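Local structure of DNA mismatch repair protein MUTS (Thermus aquaticus, 1EWQ) at residues E278-P283 with E526-A531. The protein takes part in DNA mismatch repair, binding mismatched duplex DNA and hydrolysing ATP weakly. Numbering follows the deposited sequence.
Sequences ETRTAP and ELDVYA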
# COMPACT_ATOMS: atom_id res chain seq x y z
N GLU C 278 20.15 -18.18 5.34
CA GLU C 278 20.25 -19.01 4.14
C GLU C 278 19.69 -20.37 4.53
O GLU C 278 20.06 -21.41 3.98
CB GLU C 278 21.71 -19.15 3.70
CG GLU C 278 22.40 -17.83 3.49
CD GLU C 278 23.61 -17.96 2.58
OE1 GLU C 278 24.10 -19.10 2.39
OE2 GLU C 278 24.07 -16.91 2.05
N THR C 279 18.80 -20.33 5.52
CA THR C 279 18.16 -21.52 6.04
C THR C 279 17.34 -22.23 4.96
O THR C 279 16.79 -21.59 4.08
CB THR C 279 17.26 -21.15 7.24
OG1 THR C 279 16.81 -22.35 7.88
CG2 THR C 279 16.07 -20.36 6.79
N ARG C 280 17.27 -23.55 5.03
CA ARG C 280 16.52 -24.32 4.04
C ARG C 280 15.09 -24.69 4.44
O ARG C 280 14.24 -24.87 3.58
CB ARG C 280 17.31 -25.58 3.67
CG ARG C 280 18.52 -25.28 2.77
CD ARG C 280 18.03 -24.71 1.45
NE ARG C 280 19.07 -24.08 0.64
CZ ARG C 280 19.83 -24.71 -0.24
NH1 ARG C 280 19.69 -26.02 -0.44
NH2 ARG C 280 20.73 -24.03 -0.94
N THR C 281 14.82 -24.75 5.74
CA THR C 281 13.49 -25.10 6.22
C THR C 281 12.84 -23.99 7.06
O THR C 281 13.53 -23.12 7.59
CB THR C 281 13.53 -26.36 7.07
OG1 THR C 281 14.28 -26.08 8.26
CG2 THR C 281 14.21 -27.49 6.31
N ALA C 282 11.52 -24.05 7.21
CA ALA C 282 10.83 -23.04 8.00
C ALA C 282 11.23 -23.16 9.47
O ALA C 282 11.51 -22.15 10.11
CB ALA C 282 9.31 -23.17 7.83
N PRO C 283 11.25 -24.39 10.02
CA PRO C 283 11.63 -24.57 11.43
C PRO C 283 13.02 -23.97 11.69
O PRO C 283 13.30 -23.43 12.76
CB PRO C 283 11.62 -26.09 11.60
CG PRO C 283 10.54 -26.53 10.64
CD PRO C 283 10.81 -25.66 9.42
N GLU C 526 17.84 -27.34 13.91
CA GLU C 526 19.13 -26.92 14.43
C GLU C 526 20.24 -27.13 13.40
O GLU C 526 21.04 -26.23 13.14
CB GLU C 526 19.46 -27.70 15.71
CG GLU C 526 19.83 -26.79 16.86
CD GLU C 526 20.17 -27.54 18.13
OE1 GLU C 526 19.29 -28.28 18.64
OE2 GLU C 526 21.31 -27.39 18.60
N LEU C 527 20.28 -28.31 12.80
CA LEU C 527 21.29 -28.61 11.79
C LEU C 527 21.14 -27.68 10.60
O LEU C 527 22.12 -27.30 9.97
CB LEU C 527 21.17 -30.07 11.34
CG LEU C 527 21.31 -31.06 12.49
CD1 LEU C 527 20.89 -32.44 12.05
CD2 LEU C 527 22.77 -31.05 12.99
N ASP C 528 19.89 -27.31 10.29
CA ASP C 528 19.62 -26.40 9.18
C ASP C 528 20.30 -25.06 9.48
O ASP C 528 20.95 -24.47 8.60
CB ASP C 528 18.09 -26.22 9.02
CG ASP C 528 17.70 -25.31 7.84
OD1 ASP C 528 18.48 -25.18 6.86
OD2 ASP C 528 16.58 -24.73 7.88
N VAL C 529 20.20 -24.60 10.73
CA VAL C 529 20.81 -23.34 11.14
C VAL C 529 22.34 -23.35 11.12
O VAL C 529 22.97 -22.44 10.58
CB VAL C 529 20.31 -22.93 12.53
CG1 VAL C 529 21.11 -21.75 13.05
CG2 VAL C 529 18.82 -22.55 12.45
N TYR C 530 22.94 -24.39 11.69
CA TYR C 530 24.39 -24.50 11.72
C TYR C 530 24.97 -24.55 10.30
O TYR C 530 25.95 -23.87 10.01
CB TYR C 530 24.79 -25.76 12.49
CG TYR C 530 24.45 -25.72 13.96
CD1 TYR C 530 23.89 -26.83 14.60
CD2 TYR C 530 24.73 -24.59 14.73
CE1 TYR C 530 23.63 -26.81 15.97
CE2 TYR C 530 24.48 -24.56 16.10
CZ TYR C 530 23.93 -25.68 16.72
OH TYR C 530 23.71 -25.66 18.08
N ALA C 531 24.36 -25.36 9.44
CA ALA C 531 24.84 -25.46 8.06
C ALA C 531 24.64 -24.12 7.34
O ALA C 531 25.48 -23.70 6.53
CB ALA C 531 24.10 -26.58 7.32
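Asp528, a buried carboxylate on helix 514-540, is held by two backbone amides and the hydroxyl of Thr281, in the loop 279-281, a polar helix-to-loop contact inside MutS domain III. The loop leads straight into helix 282-293, so the contact joins the start of one helix to the flank of another some 240 residues further along the chain. A chi1 of -178° swings the Asp528 carboxylate away from its own backbone N and out toward the loop, and its two oxygens divide the donors. Asp528 OD1 offers its syn lone pair to Arg280 N at 2.7 Å, in a nearly straight bond (N-H...O 167°). Asp528 OD2 takes the next amide, Thr281 N, at 2.8 Å, and also the hydroxyl Thr281 OG1 at 2.7 Å; the modelled place of OD2 is less certain, because Thr279 OG1 is set improbably close to it. Thr281 is the N-cap of helix 282-293, and the same OG1 that donates to Asp528 also accepts the amide of Gly284, which ties the carboxylate to the helix start through one shared hydroxyl. Arg280 CB lies 3.4 Å from Asp528 OD1, but the guanidinium leads off to a weak hydrogen bond with the backbone O of Arg323, leaving Arg280 NE 6.3 Å from Asp528 OD1. Nearby, Val529 packs on Leu287 and Trp291 of helix 282-293, adding apolar contact between the two helices. The carboxylate is therefore met by neutral N-H and O-H donors and not by a direct salt bridge; two successive amides, one to each oxygen, would restrict its rotation, as far as the position of OD2 can be trusted, and this donor-rich setting would probably favour the ionised form despite burial.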